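Local coordinates for fosfomycin resistance protein FosX (Mesorhizobium loti, PDB 1R9C), which catalyses the hydration of the antibiotic fosfomycin, using a manganese(II) cofactor, and so confers fosfomycin resistance, at residues E16-I21 with V54-G59. Residues are numbered along the deposited sequence; the frame is centred on the assembly and turned at random.
Sequences ERMTRI and VAIMQG
M18 on helix 15-26 and I56 on strand 52-58 face each other across the layer where the helix lies against the sheet, their CA atoms 8.0 Å apart, a gap that their two side chains fill. Both CB atoms point into it. In M18, CG lies anti to the backbone N (chi1 -178°), which carries the chain straight out from the helix; a bend at chi2 (61°) then lets the chain cross the isoleucine at a slant and brings CE to I56 CG2. The tightest touch is M18 CG on I56 CD1 at 3.6 Å, and the same methyl also rests on M18 CB at 3.9 Å. The other branch of the isoleucine meets CG as well and alone goes on to the terminal methyl: I56 CG2 is 3.8 Å from M18 CG and 4.1 Å from M18 CE. The two branches of I56 thus share the methionine chain, both coming from the strand side. T19 closes in beside CD1, with its OG1 4.2 Å from I56 CD1. That hydroxyl finds its polar partners on its own helix and on the sheet, at L15 O and K45 NZ, so it can border this greasy patch without being left buried and unpaired. The interface is small and almost all apolar, a plain helix-on-sheet contact within a VOC-type fold. The I56 side chain is about 6 Å from that of E44, the probable proton acceptor, and about 11 Å from a bound manganese ion. L15 and L22 of the same helix also touch I56, F47 of strand 44-49 lies against both I56 and T19, and V12 of strand 5-12 meets M18; strand 52-58 runs between those two strands in the sheet that the helix covers.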
ATOM      1  N   GLU A  16       1.050 -19.348   2.113  1.00 20.24           N
ATOM      2  CA  GLU A  16       1.749 -19.855   3.285  1.00 20.46           C
ATOM      3  C   GLU A  16       3.067 -19.133   3.444  1.00 20.39           C
ATOM      4  O   GLU A  16       3.360 -18.603   4.512  1.00 20.27           O
ATOM      5  CB  GLU A  16       1.925 -21.378   3.189  1.00 20.63           C
ATOM      6  CG  GLU A  16       0.599 -22.105   3.350  1.00 21.10           C
ATOM      7  CD  GLU A  16      -0.342 -21.942   2.162  1.00 21.40           C
ATOM      8  OE1 GLU A  16       0.083 -22.090   0.989  1.00 22.84           O
ATOM      9  OE2 GLU A  16      -1.529 -21.669   2.405  1.00 22.83           O
ATOM     10  N   ARG A  17       3.827 -19.046   2.359  1.00 20.89           N
ATOM     11  CA  ARG A  17       5.126 -18.369   2.400  1.00 22.32           C
ATOM     12  C   ARG A  17       4.945 -16.887   2.700  1.00 22.19           C
ATOM     13  O   ARG A  17       5.708 -16.322   3.480  1.00 21.36           O
ATOM     14  CB  ARG A  17       5.858 -18.552   1.077  1.00 23.29           C
ATOM     15  CG  ARG A  17       7.288 -18.063   1.060  1.00 28.43           C
ATOM     16  CD  ARG A  17       8.199 -18.675   2.104  1.00 29.46           C
ATOM     17  NE  ARG A  17       9.420 -17.893   2.267  1.00 33.17           N
ATOM     18  CZ  ARG A  17      10.208 -17.955   3.345  1.00 32.30           C
ATOM     19  NH1 ARG A  17       9.914 -18.756   4.378  1.00 34.78           N
ATOM     20  NH2 ARG A  17      11.297 -17.222   3.391  1.00 32.08           N
ATOM     21  N   MET A  18       3.946 -16.252   2.079  1.00 21.78           N
ATOM     22  CA  MET A  18       3.703 -14.827   2.341  1.00 21.57           C
ATOM     23  C   MET A  18       3.368 -14.613   3.829  1.00 21.01           C
ATOM     24  O   MET A  18       3.805 -13.631   4.410  1.00 21.54           O
ATOM     25  CB  MET A  18       2.598 -14.274   1.439  1.00 21.81           C
ATOM     26  CG  MET A  18       2.343 -12.770   1.632  1.00 21.81           C
ATOM     27  SD  MET A  18       3.808 -11.761   1.254  1.00 23.55           S
ATOM     28  CE  MET A  18       2.982 -10.173   1.001  1.00 21.83           C
ATOM     29  N   THR A  19       2.593 -15.524   4.423  1.00 20.66           N
ATOM     30  CA  THR A  19       2.278 -15.497   5.847  1.00 19.58           C
ATOM     31  C   THR A  19       3.598 -15.443   6.649  1.00 20.97           C
ATOM     32  O   THR A  19       3.755 -14.623   7.572  1.00 19.63           O
ATOM     33  CB  THR A  19       1.443 -16.757   6.229  1.00 20.31           C
ATOM     34  OG1 THR A  19       0.140 -16.676   5.624  1.00 20.12           O
ATOM     35  CG2 THR A  19       1.173 -16.819   7.727  1.00 19.48           C
ATOM     36  N   ARG A  20       4.546 -16.320   6.279  1.00 21.07           N
ATOM     37  CA  ARG A  20       5.806 -16.422   7.011  1.00 22.00           C
ATOM     38  C   ARG A  20       6.628 -15.137   6.863  1.00 22.04           C
ATOM     39  O   ARG A  20       7.217 -14.659   7.830  1.00 22.57           O
ATOM     40  CB  ARG A  20       6.577 -17.691   6.629  1.00 22.12           C
ATOM     41  CG  ARG A  20       5.763 -18.998   6.870  1.00 24.38           C
ATOM     42  CD  ARG A  20       5.029 -19.113   8.266  1.00 28.25           C
ATOM     43  NE  ARG A  20       4.224 -20.342   8.406  1.00 35.18           N
ATOM     44  CZ  ARG A  20       3.243 -20.527   9.311  1.00 37.68           C
ATOM     45  NH1 ARG A  20       2.930 -19.540  10.162  1.00 37.58           N
ATOM     46  NH2 ARG A  20       2.573 -21.702   9.371  1.00 35.15           N
ATOM     47  N   ILE A  21       6.649 -14.580   5.656  1.00 21.18           N
ATOM     48  CA  ILE A  21       7.265 -13.268   5.426  1.00 21.94           C
ATOM     49  C   ILE A  21       6.643 -12.181   6.316  1.00 21.78           C
ATOM     50  O   ILE A  21       7.368 -11.471   7.010  1.00 21.90           O
ATOM     51  CB  ILE A  21       7.221 -12.885   3.906  1.00 21.27           C
ATOM     52  CG1 ILE A  21       8.098 -13.864   3.103  1.00 22.54           C
ATOM     53  CG2 ILE A  21       7.661 -11.450   3.714  1.00 21.53           C
ATOM     54  CD1 ILE A  21       7.873 -13.844   1.568  1.00 22.16           C
ATOM     55  N   VAL A  54      -3.422  -5.575   6.490  1.00 20.37           N
ATOM     56  CA  VAL A  54      -2.884  -6.101   5.261  1.00 21.49           C
ATOM     57  C   VAL A  54      -3.724  -7.294   4.855  1.00 20.81           C
ATOM     58  O   VAL A  54      -3.964  -8.196   5.671  1.00 21.35           O
ATOM     59  CB  VAL A  54      -1.425  -6.623   5.456  1.00 20.82           C
ATOM     60  CG1 VAL A  54      -0.900  -7.267   4.151  1.00 22.65           C
ATOM     61  CG2 VAL A  54      -0.562  -5.507   5.944  1.00 21.78           C
ATOM     62  N   ALA A  55      -4.151  -7.315   3.602  1.00 20.83           N
ATOM     63  CA  ALA A  55      -4.872  -8.469   3.062  1.00 21.03           C
ATOM     64  C   ALA A  55      -4.007  -9.123   1.994  1.00 22.10           C
ATOM     65  O   ALA A  55      -3.414  -8.436   1.173  1.00 21.98           O
ATOM     66  CB  ALA A  55      -6.213  -8.035   2.454  1.00 22.05           C
ATOM     67  N   ILE A  56      -3.941 -10.458   2.007  1.00 21.53           N
ATOM     68  CA  ILE A  56      -3.322 -11.185   0.922  1.00 21.23           C
ATOM     69  C   ILE A  56      -4.307 -12.151   0.298  1.00 22.00           C
ATOM     70  O   ILE A  56      -5.146 -12.749   1.002  1.00 21.50           O
ATOM     71  CB  ILE A  56      -1.999 -11.886   1.357  1.00 21.31           C
ATOM     72  CG1 ILE A  56      -2.220 -12.921   2.489  1.00 20.96           C
ATOM     73  CG2 ILE A  56      -0.951 -10.824   1.788  1.00 21.54           C
ATOM     74  CD1 ILE A  56      -0.964 -13.677   2.862  1.00 21.39           C
ATOM     75  N   MET A  57      -4.204 -12.293  -1.027  1.00 21.77           N
ATOM     76  CA  MET A  57      -5.032 -13.236  -1.771  1.00 23.20           C
ATOM     77  C   MET A  57      -4.155 -14.023  -2.723  1.00 22.23           C
ATOM     78  O   MET A  57      -3.211 -13.484  -3.266  1.00 21.76           O
ATOM     79  CB  MET A  57      -6.167 -12.530  -2.533  1.00 24.50           C
ATOM     80  CG  MET A  57      -6.812 -11.314  -1.813  1.00 29.77           C
ATOM     81  SD  MET A  57      -7.968 -10.372  -2.904  1.00 42.35           S
ATOM     82  CE  MET A  57      -8.514 -11.757  -4.083  1.00 34.52           C
ATOM     83  N   GLN A  58      -4.435 -15.315  -2.881  1.00 22.76           N
ATOM     84  CA  GLN A  58      -3.643 -16.144  -3.782  1.00 23.22           C
ATOM     85  C   GLN A  58      -3.985 -15.794  -5.221  1.00 23.76           C
ATOM     86  O   GLN A  58      -5.161 -15.702  -5.593  1.00 22.56           O
ATOM     87  CB  GLN A  58      -3.839 -17.656  -3.516  1.00 23.74           C
ATOM     88  CG  GLN A  58      -2.799 -18.536  -4.225  1.00 24.09           C
ATOM     89  CD  GLN A  58      -3.088 -20.039  -4.140  1.00 27.14           C
ATOM     90  OE1 GLN A  58      -3.914 -20.488  -3.348  1.00 29.14           O
ATOM     91  NE2 GLN A  58      -2.420 -20.807  -4.985  1.00 26.13           N
ATOM     92  N   GLY A  59      -2.949 -15.586  -6.019  1.00 24.25           N
ATOM     93  CA  GLY A  59      -3.101 -15.241  -7.419  1.00 26.41           C
ATOM     94  C   GLY A  59      -1.732 -15.190  -8.067  1.00 28.07           C
ATOM     95  O   GLY A  59      -0.807 -15.848  -7.600  1.00 27.98           O
TER